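Local coordinates for protein GTN Reductase (Agrobacterium tumefaciens, PDB 5N6G) that probably reduces activated carbon–carbon double bonds with an FMN cofactor, as an ene-reductase of the Old Yellow Enzyme family, and binds 2-phenylacrylic acid, at residues Q60-V68 and W99-Q110; A224-T235 and N260-T271. All blocks are in the same frame, centred on the assembly; numbering follows the deposited sequence.

Contact 1: residues Q60-V68 and W99-Q110. With 8OZ (2-Phenylacrylic acid), chain C.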
loop_
_atom_site.group_PDB
_atom_site.type_symbol
_atom_site.label_atom_id
_atom_site.label_comp_id
_atom_site.label_asym_id
_atom_site.label_seq_id
_atom_site.Cartn_x
_atom_site.Cartn_y
_atom_site.Cartn_z
ATOM N N GLN A 60 -0.270 16.789 -1.544
ATOM C CA GLN A 60 -1.698 17.050 -1.431
ATOM C C GLN A 60 -2.427 16.583 -2.690
ATOM O O GLN A 60 -3.550 16.073 -2.618
ATOM C CB GLN A 60 -1.938 18.539 -1.180
ATOM C CG GLN A 60 -3.383 18.842 -0.847
ATOM C CD GLN A 60 -3.656 20.307 -0.734
ATOM O OE1 GLN A 60 -2.732 21.110 -0.619
ATOM N NE2 GLN A 60 -4.932 20.676 -0.774
ATOM N N GLN A 61 -1.793 16.730 -3.853
ATOM C CA GLN A 61 -2.370 16.231 -5.096
ATOM C C GLN A 61 -2.629 14.728 -5.010
ATOM O O GLN A 61 -3.606 14.229 -5.581
ATOM C CB GLN A 61 -1.421 16.546 -6.247
ATOM C CG GLN A 61 -1.892 16.193 -7.637
ATOM C CD GLN A 61 -0.724 16.084 -8.607
ATOM O OE1 GLN A 61 0.101 15.192 -8.473
ATOM N NE2 GLN A 61 -0.666 16.979 -9.594
ATOM N N GLY A 62 -1.792 14.003 -4.292
ATOM C CA GLY A 62 -1.963 12.566 -4.115
ATOM C C GLY A 62 -2.977 12.125 -3.093
ATOM O O GLY A 62 -3.139 10.906 -2.907
ATOM N N GLN A 63 -3.622 13.065 -2.397
ATOM C CA GLN A 63 -4.674 12.761 -1.424
ATOM C C GLN A 63 -5.999 12.484 -2.115
ATOM O O GLN A 63 -6.423 13.248 -2.984
ATOM C CB GLN A 63 -4.912 13.930 -0.465
ATOM C CG GLN A 63 -3.836 14.116 0.565
ATOM C CD GLN A 63 -4.027 13.259 1.796
ATOM O OE1 GLN A 63 -4.766 12.260 1.795
ATOM N NE2 GLN A 63 -3.312 13.627 2.863
ATOM N N GLY A 64 -6.704 11.461 -1.630
ATOM C CA GLY A 64 -8.030 11.144 -2.125
ATOM C C GLY A 64 -9.119 11.010 -1.084
ATOM O O GLY A 64 -10.292 10.901 -1.447
ATOM N N TYR A 65 -8.745 11.017 0.208
ATOM C CA TYR A 65 -9.686 10.868 1.318
ATOM C C TYR A 65 -9.300 11.845 2.411
ATOM O O TYR A 65 -8.129 12.197 2.573
ATOM C CB TYR A 65 -9.690 9.442 1.912
ATOM C CG TYR A 65 -9.856 8.380 0.860
ATOM C CD1 TYR A 65 -8.772 7.942 0.141
ATOM C CD2 TYR A 65 -11.099 7.882 0.526
ATOM C CE1 TYR A 65 -8.892 7.005 -0.835
ATOM C CE2 TYR A 65 -11.231 6.943 -0.476
ATOM C CZ TYR A 65 -10.118 6.503 -1.143
ATOM O OH TYR A 65 -10.224 5.570 -2.153
ATOM N N ALA A 66 -10.296 12.220 3.211
ATOM C CA ALA A 66 -10.055 13.149 4.301
ATOM C C ALA A 66 -9.373 12.475 5.492
ATOM O O ALA A 66 -9.511 11.270 5.738
ATOM C CB ALA A 66 -11.368 13.764 4.773
ATOM N N ASP A 67 -8.629 13.290 6.240
ATOM C CA ASP A 67 -8.026 12.911 7.516
ATOM C C ASP A 67 -7.027 11.767 7.361
ATOM O O ASP A 67 -6.893 10.926 8.255
ATOM C CB ASP A 67 -9.109 12.565 8.553
ATOM C CG ASP A 67 -9.945 13.786 8.956
ATOM O OD1 ASP A 67 -9.561 14.929 8.656
ATOM O OD2 ASP A 67 -11.014 13.602 9.557
ATOM N N VAL A 68 -6.327 11.744 6.230
ATOM C CA VAL A 68 -5.281 10.770 5.948
ATOM C C VAL A 68 -3.929 11.425 6.200
ATOM O O VAL A 68 -3.697 12.546 5.710
ATOM C CB VAL A 68 -5.371 10.279 4.497
ATOM C CG1 VAL A 68 -4.136 9.532 4.072
ATOM C CG2 VAL A 68 -6.612 9.429 4.316
ATOM N N TRP A 99 1.957 7.000 -1.297
ATOM C CA TRP A 99 0.703 6.868 -2.018
ATOM C C TRP A 99 0.450 8.066 -2.925
ATOM O O TRP A 99 0.741 9.201 -2.565
ATOM C CB TRP A 99 -0.399 6.772 -1.001
ATOM C CG TRP A 99 -1.751 6.318 -1.428
ATOM C CD1 TRP A 99 -2.109 5.665 -2.574
ATOM C CD2 TRP A 99 -2.933 6.429 -0.635
ATOM N NE1 TRP A 99 -3.456 5.368 -2.537
ATOM C CE2 TRP A 99 -3.987 5.830 -1.359
ATOM C CE3 TRP A 99 -3.198 6.982 0.621
ATOM C CZ2 TRP A 99 -5.273 5.758 -0.854
ATOM C CZ3 TRP A 99 -4.463 6.921 1.120
ATOM C CH2 TRP A 99 -5.501 6.325 0.383
ATOM N N HIS A 100 -0.104 7.800 -4.097
ATOM C CA HIS A 100 -0.737 8.817 -4.922
ATOM C C HIS A 100 -2.009 8.194 -5.466
ATOM O O HIS A 100 -1.967 7.157 -6.140
ATOM C CB HIS A 100 0.172 9.304 -6.070
ATOM C CG HIS A 100 -0.304 10.554 -6.722
ATOM N ND1 HIS A 100 -1.562 10.692 -7.264
ATOM C CD2 HIS A 100 0.326 11.737 -6.920
ATOM C CE1 HIS A 100 -1.695 11.917 -7.745
ATOM N NE2 HIS A 100 -0.559 12.566 -7.560
ATOM N N VAL A 101 -3.138 8.822 -5.178
ATOM C CA VAL A 101 -4.433 8.258 -5.553
ATOM C C VAL A 101 -4.822 8.463 -7.006
ATOM O O VAL A 101 -5.777 7.821 -7.467
ATOM C CB VAL A 101 -5.587 8.846 -4.729
ATOM C CG1 VAL A 101 -5.373 8.523 -3.269
ATOM C CG2 VAL A 101 -5.723 10.348 -4.941
ATOM N N GLY A 102 -4.142 9.339 -7.730
ATOM C CA GLY A 102 -4.578 9.659 -9.081
ATOM C C GLY A 102 -6.019 10.115 -9.130
ATOM O O GLY A 102 -6.434 11.030 -8.414
ATOM N N ARG A 103 -6.816 9.485 -10.001
ATOM C CA ARG A 103 -8.180 9.947 -10.225
ATOM C C ARG A 103 -9.130 9.727 -9.045
ATOM O O ARG A 103 -10.258 10.233 -9.092
ATOM C CB ARG A 103 -8.772 9.267 -11.456
ATOM C CG ARG A 103 -9.075 7.785 -11.271
ATOM C CD ARG A 103 -9.585 7.194 -12.583
ATOM N NE ARG A 103 -9.975 5.792 -12.426
ATOM C CZ ARG A 103 -10.848 5.169 -13.208
ATOM N NH1 ARG A 103 -11.436 5.774 -14.237
ATOM N NH2 ARG A 103 -11.148 3.896 -12.964
ATOM N N ILE A 104 -8.719 8.986 -8.021
ATOM C CA ILE A 104 -9.621 8.642 -6.910
ATOM C C ILE A 104 -9.479 9.748 -5.872
ATOM O O ILE A 104 -8.831 9.600 -4.835
ATOM C CB ILE A 104 -9.314 7.259 -6.345
ATOM C CG1 ILE A 104 -9.291 6.210 -7.468
ATOM C CG2 ILE A 104 -10.326 6.892 -5.307
ATOM C CD1 ILE A 104 -10.615 6.046 -8.225
ATOM N N SER A 105 -10.106 10.888 -6.158
ATOM C CA SER A 105 -10.007 12.052 -5.287
ATOM C C SER A 105 -11.183 12.986 -5.573
ATOM O O SER A 105 -12.087 12.672 -6.352
ATOM C CB SER A 105 -8.653 12.742 -5.475
ATOM O OG SER A 105 -8.411 13.784 -4.527
ATOM N N HIS A 106 -11.168 14.133 -4.906
ATOM C CA HIS A 106 -12.222 15.125 -5.001
ATOM C C HIS A 106 -11.566 16.494 -5.061
ATOM O O HIS A 106 -10.496 16.695 -4.492
ATOM C CB HIS A 106 -13.163 15.022 -3.794
ATOM C CG HIS A 106 -14.404 15.850 -3.917
ATOM N ND1 HIS A 106 -14.501 17.114 -3.374
ATOM C CD2 HIS A 106 -15.608 15.589 -4.486
ATOM C CE1 HIS A 106 -15.698 17.606 -3.629
ATOM N NE2 HIS A 106 -16.394 16.695 -4.287
ATOM N N THR A 107 -12.189 17.411 -5.793
ATOM C CA THR A 107 -11.620 18.751 -5.944
ATOM C C THR A 107 -11.358 19.425 -4.599
ATOM O O THR A 107 -10.385 20.174 -4.471
ATOM C CB THR A 107 -12.542 19.621 -6.783
ATOM O OG1 THR A 107 -13.843 19.665 -6.166
ATOM C CG2 THR A 107 -12.641 19.090 -8.201
ATOM N N SER A 108 -12.193 19.166 -3.588
ATOM C CA SER A 108 -12.038 19.822 -2.289
ATOM C C SER A 108 -10.754 19.410 -1.559
ATOM O O SER A 108 -10.355 20.085 -0.598
ATOM C CB SER A 108 -13.262 19.522 -1.417
ATOM O OG SER A 108 -13.283 18.145 -1.092
ATOM N N LEU A 109 -10.117 18.309 -1.968
ATOM C CA LEU A 109 -8.869 17.840 -1.385
ATOM C C LEU A 109 -7.640 18.284 -2.169
ATOM O O LEU A 109 -6.516 18.133 -1.671
ATOM C CB LEU A 109 -8.876 16.300 -1.295
ATOM C CG LEU A 109 -10.016 15.692 -0.484
ATOM C CD1 LEU A 109 -10.078 14.166 -0.696
ATOM C CD2 LEU A 109 -9.849 16.023 0.984
ATOM N N GLN A 110 -7.820 18.773 -3.398
ATOM C CA GLN A 110 -6.736 19.075 -4.310
ATOM C C GLN A 110 -6.219 20.489 -4.096
ATOM O O GLN A 110 -6.980 21.388 -3.714
ATOM C CB GLN A 110 -7.213 18.937 -5.752
ATOM C CG GLN A 110 -7.479 17.494 -6.097
ATOM C CD GLN A 110 -6.220 16.684 -6.123
ATOM O OE1 GLN A 110 -5.198 17.101 -6.692
ATOM N NE2 GLN A 110 -6.259 15.528 -5.491
HETATM C C4 8OZ C . -9.999 1.508 2.088
HETATM C C5 8OZ C . -10.484 2.790 2.205
HETATM C C6 8OZ C . -9.793 3.835 1.633
HETATM C C7 8OZ C . -8.608 3.604 0.960
HETATM C C8 8OZ C . -6.606 0.927 -0.714
HETATM C C 8OZ C . -5.753 2.899 0.470
HETATM O O 8OZ C . -5.511 0.616 -1.120
HETATM C C1 8OZ C . -6.767 2.083 0.227
HETATM C C2 8OZ C . -8.099 2.317 0.852
HETATM C C3 8OZ C . -8.817 1.264 1.411
HETATM O O1 8OZ C . -7.696 0.299 -1.083
HETATM O O HOH W 1 -4.918 13.308 -8.128
#

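Contact 2: residues A224-T235 and N260-T271. With FMN (flavin mononucleotide), chain B.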
loop_
_atom_site.group_PDB
_atom_site.type_symbol
_atom_site.label_atom_id
_atom_site.label_comp_id
_atom_site.label_asym_id
_atom_site.label_seq_id
_atom_site.Cartn_x
_atom_site.Cartn_y
_atom_site.Cartn_z
ATOM N N ALA A 224 17.681 0.661 -3.014
ATOM C CA ALA A 224 16.764 -0.391 -3.425
ATOM C C ALA A 224 16.468 -1.355 -2.282
ATOM O O ALA A 224 15.353 -1.891 -2.190
ATOM C CB ALA A 224 17.350 -1.143 -4.628
ATOM N N GLY A 225 17.429 -1.544 -1.381
ATOM C CA GLY A 225 17.239 -2.436 -0.245
ATOM C C GLY A 225 16.289 -1.916 0.816
ATOM O O GLY A 225 16.019 -2.636 1.793
ATOM N N ARG A 226 15.827 -0.673 0.691
ATOM C CA ARG A 226 14.800 -0.143 1.579
ATOM C C ARG A 226 13.514 0.154 0.817
ATOM O O ARG A 226 12.652 0.876 1.341
ATOM C CB ARG A 226 15.286 1.115 2.308
ATOM C CG ARG A 226 16.511 0.819 3.142
ATOM C CD ARG A 226 16.834 1.886 4.158
ATOM N NE ARG A 226 17.911 1.395 5.031
ATOM C CZ ARG A 226 17.743 0.640 6.121
ATOM N NH1 ARG A 226 16.532 0.279 6.539
ATOM N NH2 ARG A 226 18.803 0.247 6.818
ATOM N N THR A 227 13.390 -0.351 -0.414
ATOM C CA THR A 227 12.254 -0.082 -1.299
ATOM C C THR A 227 11.489 -1.365 -1.589
ATOM O O THR A 227 12.066 -2.335 -2.087
ATOM C CB THR A 227 12.721 0.552 -2.611
ATOM O OG1 THR A 227 13.495 1.730 -2.336
ATOM C CG2 THR A 227 11.534 0.906 -3.480
ATOM N N GLY A 228 10.186 -1.367 -1.284
ATOM C CA GLY A 228 9.293 -2.433 -1.709
ATOM C C GLY A 228 8.113 -1.866 -2.479
ATOM O O GLY A 228 8.017 -0.663 -2.710
ATOM N N ILE A 229 7.238 -2.762 -2.922
ATOM C CA ILE A 229 6.118 -2.337 -3.759
ATOM C C ILE A 229 4.950 -3.269 -3.505
ATOM O O ILE A 229 5.136 -4.474 -3.327
ATOM C CB ILE A 229 6.511 -2.327 -5.254
ATOM C CG1 ILE A 229 5.402 -1.753 -6.133
ATOM C CG2 ILE A 229 6.973 -3.717 -5.704
ATOM C CD1 ILE A 229 5.899 -1.309 -7.498
ATOM N N ARG A 230 3.740 -2.725 -3.543
ATOM C CA ARG A 230 2.525 -3.522 -3.441
ATOM C C ARG A 230 1.833 -3.592 -4.799
ATOM O O ARG A 230 1.610 -2.561 -5.437
ATOM C CB ARG A 230 1.569 -2.936 -2.398
ATOM C CG ARG A 230 0.441 -3.902 -2.072
ATOM C CD ARG A 230 -0.431 -3.452 -0.938
ATOM N NE ARG A 230 -0.851 -4.599 -0.141
ATOM C CZ ARG A 230 -2.005 -4.708 0.510
ATOM N NH1 ARG A 230 -2.925 -3.780 0.417
ATOM N NH2 ARG A 230 -2.227 -5.781 1.248
ATOM N N LEU A 231 1.422 -4.791 -5.199
ATOM C CA LEU A 231 0.795 -5.052 -6.488
ATOM C C LEU A 231 -0.484 -5.849 -6.272
ATOM O O LEU A 231 -0.590 -6.627 -5.323
ATOM C CB LEU A 231 1.735 -5.845 -7.427
ATOM C CG LEU A 231 3.084 -5.194 -7.692
ATOM C CD1 LEU A 231 4.004 -6.230 -8.383
ATOM C CD2 LEU A 231 2.871 -3.934 -8.528
ATOM N N SER A 232 -1.454 -5.681 -7.167
ATOM C CA SER A 232 -2.755 -6.330 -7.030
ATOM C C SER A 232 -3.271 -6.638 -8.434
ATOM O O SER A 232 -4.052 -5.866 -9.017
ATOM C CB SER A 232 -3.740 -5.458 -6.243
ATOM O OG SER A 232 -3.833 -4.143 -6.793
ATOM N N PRO A 233 -2.842 -7.764 -9.016
ATOM C CA PRO A 233 -3.061 -7.995 -10.460
ATOM C C PRO A 233 -4.511 -8.023 -10.917
ATOM O O PRO A 233 -4.779 -7.654 -12.068
ATOM C CB PRO A 233 -2.394 -9.361 -10.691
ATOM C CG PRO A 233 -1.352 -9.462 -9.642
ATOM C CD PRO A 233 -1.869 -8.712 -8.446
ATOM N N VAL A 234 -5.464 -8.471 -10.102
ATOM C CA VAL A 234 -6.816 -8.683 -10.604
ATOM C C VAL A 234 -7.867 -7.877 -9.874
ATOM O O VAL A 234 -9.051 -8.023 -10.174
ATOM C CB VAL A 234 -7.206 -10.178 -10.574
ATOM C CG1 VAL A 234 -6.253 -11.008 -11.418
ATOM C CG2 VAL A 234 -7.243 -10.712 -9.163
ATOM N N THR A 235 -7.491 -7.038 -8.945
ATOM C CA THR A 235 -8.500 -6.463 -8.083
ATOM C C THR A 235 -9.408 -5.503 -8.852
ATOM O O THR A 235 -8.935 -4.753 -9.706
ATOM C CB THR A 235 -7.865 -5.735 -6.921
ATOM O OG1 THR A 235 -8.924 -5.310 -6.057
ATOM C CG2 THR A 235 -7.075 -4.545 -7.378
ATOM N N ASN A 260 16.903 -5.352 -7.335
ATOM C CA ASN A 260 17.465 -5.503 -5.992
ATOM C C ASN A 260 16.547 -4.927 -4.911
ATOM O O ASN A 260 17.013 -4.373 -3.912
ATOM C CB ASN A 260 18.849 -4.860 -5.925
ATOM C CG ASN A 260 19.850 -5.572 -6.812
ATOM O OD1 ASN A 260 20.362 -5.019 -7.786
ATOM N ND2 ASN A 260 20.119 -6.817 -6.479
ATOM N N LEU A 261 15.238 -5.132 -5.062
ATOM C CA LEU A 261 14.257 -4.571 -4.144
ATOM C C LEU A 261 14.137 -5.396 -2.863
ATOM O O LEU A 261 14.482 -6.590 -2.807
ATOM C CB LEU A 261 12.886 -4.453 -4.807
ATOM C CG LEU A 261 12.813 -3.558 -6.054
ATOM C CD1 LEU A 261 11.391 -3.497 -6.533
ATOM C CD2 LEU A 261 13.339 -2.159 -5.753
ATOM N N ALA A 262 13.606 -4.735 -1.824
ATOM C CA ALA A 262 13.510 -5.344 -0.500
ATOM C C ALA A 262 12.381 -6.362 -0.423
ATOM O O ALA A 262 12.550 -7.431 0.177
ATOM C CB ALA A 262 13.313 -4.261 0.554
ATOM N N PHE A 263 11.255 -6.070 -1.063
ATOM C CA PHE A 263 10.088 -6.936 -0.976
ATOM C C PHE A 263 9.088 -6.603 -2.070
ATOM O O PHE A 263 9.016 -5.474 -2.574
ATOM C CB PHE A 263 9.404 -6.869 0.412
ATOM C CG PHE A 263 8.867 -5.504 0.799
ATOM C CD1 PHE A 263 9.687 -4.600 1.471
ATOM C CD2 PHE A 263 7.554 -5.133 0.513
ATOM C CE1 PHE A 263 9.217 -3.337 1.845
ATOM C CE2 PHE A 263 7.076 -3.868 0.895
ATOM C CZ PHE A 263 7.906 -2.982 1.552
ATOM N N ILE A 264 8.316 -7.634 -2.422
ATOM C CA ILE A 264 7.134 -7.539 -3.264
ATOM C C ILE A 264 5.959 -7.987 -2.411
ATOM O O ILE A 264 5.989 -9.085 -1.842
ATOM C CB ILE A 264 7.225 -8.442 -4.514
ATOM C CG1 ILE A 264 8.588 -8.310 -5.222
ATOM C CG2 ILE A 264 6.026 -8.176 -5.436
ATOM C CD1 ILE A 264 8.839 -6.941 -5.838
ATOM N N HIS A 265 4.929 -7.153 -2.329
ATOM C CA HIS A 265 3.731 -7.427 -1.555
ATOM C C HIS A 265 2.574 -7.588 -2.526
ATOM O O HIS A 265 2.232 -6.644 -3.246
ATOM C CB HIS A 265 3.499 -6.281 -0.566
ATOM C CG HIS A 265 2.352 -6.466 0.363
ATOM N ND1 HIS A 265 2.098 -5.570 1.374
ATOM C CD2 HIS A 265 1.382 -7.406 0.443
ATOM C CE1 HIS A 265 1.035 -5.958 2.053
ATOM N NE2 HIS A 265 0.578 -7.068 1.511
ATOM N N VAL A 266 1.988 -8.781 -2.572
ATOM C CA VAL A 266 0.984 -9.119 -3.577
ATOM C C VAL A 266 -0.362 -9.373 -2.911
ATOM O O VAL A 266 -0.466 -10.185 -1.980
ATOM C CB VAL A 266 1.418 -10.336 -4.417
ATOM C CG1 VAL A 266 1.641 -11.561 -3.546
ATOM C CG2 VAL A 266 0.398 -10.639 -5.503
ATOM N N VAL A 267 -1.390 -8.696 -3.418
ATOM C CA VAL A 267 -2.789 -8.959 -3.087
ATOM C C VAL A 267 -3.270 -10.053 -4.024
ATOM O O VAL A 267 -3.311 -9.867 -5.248
ATOM C CB VAL A 267 -3.652 -7.693 -3.240
ATOM C CG1 VAL A 267 -5.126 -7.987 -2.943
ATOM C CG2 VAL A 267 -3.139 -6.558 -2.346
ATOM N N GLU A 268 -3.672 -11.181 -3.453
ATOM C CA GLU A 268 -4.125 -12.331 -4.214
ATOM C C GLU A 268 -5.646 -12.281 -4.317
ATOM O O GLU A 268 -6.353 -12.552 -3.342
ATOM C CB GLU A 268 -3.637 -13.615 -3.547
ATOM C CG GLU A 268 -2.112 -13.672 -3.519
ATOM C CD GLU A 268 -1.548 -14.848 -2.733
ATOM O OE1 GLU A 268 -2.128 -15.243 -1.691
ATOM O OE2 GLU A 268 -0.498 -15.361 -3.167
ATOM N N GLY A 269 -6.145 -11.938 -5.497
ATOM C CA GLY A 269 -7.573 -11.843 -5.716
ATOM C C GLY A 269 -8.120 -10.436 -5.586
ATOM O O GLY A 269 -7.408 -9.436 -5.657
ATOM N N ALA A 270 -9.437 -10.368 -5.416
ATOM C CA ALA A 270 -10.076 -9.081 -5.180
ATOM C C ALA A 270 -9.755 -8.607 -3.769
ATOM O O ALA A 270 -9.903 -9.358 -2.803
ATOM C CB ALA A 270 -11.587 -9.202 -5.382
ATOM N N THR A 271 -9.287 -7.364 -3.645
ATOM C CA THR A 271 -8.893 -6.862 -2.335
ATOM C C THR A 271 -10.071 -6.925 -1.385
ATOM O O THR A 271 -11.092 -6.264 -1.607
ATOM C CB THR A 271 -8.389 -5.423 -2.450
ATOM O OG1 THR A 271 -7.523 -5.306 -3.586
ATOM C CG2 THR A 271 -7.623 -5.062 -1.182
HETATM N N1 FMN B . -4.702 -1.525 1.113
HETATM C C2 FMN B . -3.661 -0.683 0.808
HETATM O O2 FMN B . -2.786 -0.995 -0.030
HETATM N N3 FMN B . -3.556 0.527 1.460
HETATM C C4 FMN B . -4.443 1.022 2.396
HETATM O O4 FMN B . -4.232 2.099 2.954
HETATM C C4A FMN B . -5.554 0.143 2.688
HETATM N N5 FMN B . -6.423 0.524 3.591
HETATM C C5A FMN B . -7.387 -0.391 3.978
HETATM C C6 FMN B . -8.245 -0.047 5.016
HETATM C C7 FMN B . -9.153 -0.966 5.522
HETATM C C7M FMN B . -10.042 -0.555 6.670
HETATM C C8 FMN B . -9.220 -2.254 4.980
HETATM C C8M FMN B . -10.148 -3.294 5.547
HETATM C C9 FMN B . -8.380 -2.599 3.925
HETATM C C9A FMN B . -7.458 -1.677 3.429
HETATM N N10 FMN B . -6.517 -2.032 2.440
HETATM C C10 FMN B . -5.570 -1.135 2.026
HETATM C "C1'" FMN B . -6.458 -3.435 2.004
HETATM C "C2'" FMN B . -5.728 -4.293 3.029
HETATM O "O2'" FMN B . -4.350 -3.914 3.117
HETATM C "C3'" FMN B . -5.809 -5.790 2.728
HETATM O "O3'" FMN B . -5.314 -6.039 1.414
HETATM C "C4'" FMN B . -7.223 -6.359 2.827
HETATM O "O4'" FMN B . -7.809 -6.012 4.084
HETATM C "C5'" FMN B . -7.255 -7.861 2.610
HETATM O "O5'" FMN B . -6.499 -8.534 3.636
HETATM P P FMN B . -7.156 -9.326 4.892
HETATM O O1P FMN B . -7.966 -10.450 4.282
HETATM O O2P FMN B . -8.055 -8.313 5.581
HETATM O O3P FMN B . -5.993 -9.769 5.702
HETATM O O HOH W 2 -5.164 -8.714 -7.107
#

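Contact 1: residues Q60-V68 and W99-Q110
Gln61 reaches both His100 and Gln110. Its CB and CG face Gln110 OE1, CG at 3.6 Å, and CD comes up to His100 NE2. The chain runs extended, CG anti to the backbone N (chi1 -176°), and delivers OE1 to the ring edge of His100, whose NE2 donates a nearly straight bond (2.9 Å, 174°) in the ring plane. The other ring nitrogen, ND1, accepts from Gly102 N, so the imidazole is gripped at both nitrogens while Gly62 CA sits over the centre of its face in a CH-pi contact. Gln110 NE2 donates to Gln61 O (3.0 Å) and to Ser105 OG, which donates in turn to a lone pair of Gln63 O in the carbonyl plane (2.6 Å). Tyr65 and Trp99 meet rim to rim, CD1 to CH2 at 3.7 Å, and both line the 2-phenylacrylic acid pocket; Trp99 CZ2 lies 3.2 Å from ligand atom C, whereas ligand C6 lies over one face of the Tyr65 ring, offset toward its rim. Tyr65 OH is bonded to Tyr183. The two loops follow barrel strands 50-57 and 94-99, with helix 150-169 against Gln61 and His100 and strand 127-131 against Tyr65 and Ala66.

Contact 2: residues A224-T235 and N260-T271
Two neighbouring strands of the TIM barrel, 227-231 and 263-267, run parallel at 14° and belong to one beta-alpha-beta unit with helix 245-256. Their backbone bonds alternate: His265 N donates to Ile229 O, Leu231 N to His265 O (2.8 Å), and Val267 N to Leu231 O. On the face turned to the helices, Ile229 CG2 lies alongside Ile264 CD1 at 3.7 Å, covered by helices 204-222 and 286-295. On the inner face, the absence of a side chain at Gly228 lets the Phe263 ring lie flat over its CA, 3.5 Å from the ring centroid. With CG between the backbone N and the carbonyl carbon (chi1 62°), the ring swings across to Gly228.

Arg230 and His265 point the same way, and Arg230 NE lies over the centre of the imidazole, with guanidinium and ring planes 62° apart. His265 ND1 is bonded to Glu176, which would help fix the ring's rotation. Val267 CG2 packs over one guanidinium face, 3.6 Å from Arg230 CZ. Arg230 NH1 donates to FMN O2 (2.8 Å) and Arg230 NH2 to FMN O3' (3.1 Å), tying the pyrimidine edge of the isoalloxazine and the ribityl chain to one group; the positive charge beside O2 could polarise the pyrimidine ring. Past the strands, Thr235 OG1 donates to Thr271 OG1 (2.8 Å), itself also hydrogen-bonded to Asn181, and a water bridges Val234 N, Val267 O and Gly269 O. A cofactor bound at the C-terminal ends of parallel strands is typical of the TIM-barrel flavoenzymes.

Contact 1 is complete in sequence before contact 2 begins, and both belong to the same eight-stranded parallel barrel. Their centres lie about 22 Å apart, with nearest atoms about 9 Å apart, and they do not meet directly. Contact 1 joins loops that follow the second and third strands, 50-57 and 94-99; contact 2 pairs the fifth and sixth, 227-231 and 263-267, with the fourth, 174-178, between the two sets. The bound groups relate them: residues 60-68 and 99-110 contribute to the pocket of 2-phenylacrylic acid, while residues 224-235 and 260-271 contribute to that of FMN. Different sectors of one barrel thus supply surfaces for the bound acid and the cofactor in a shared active site.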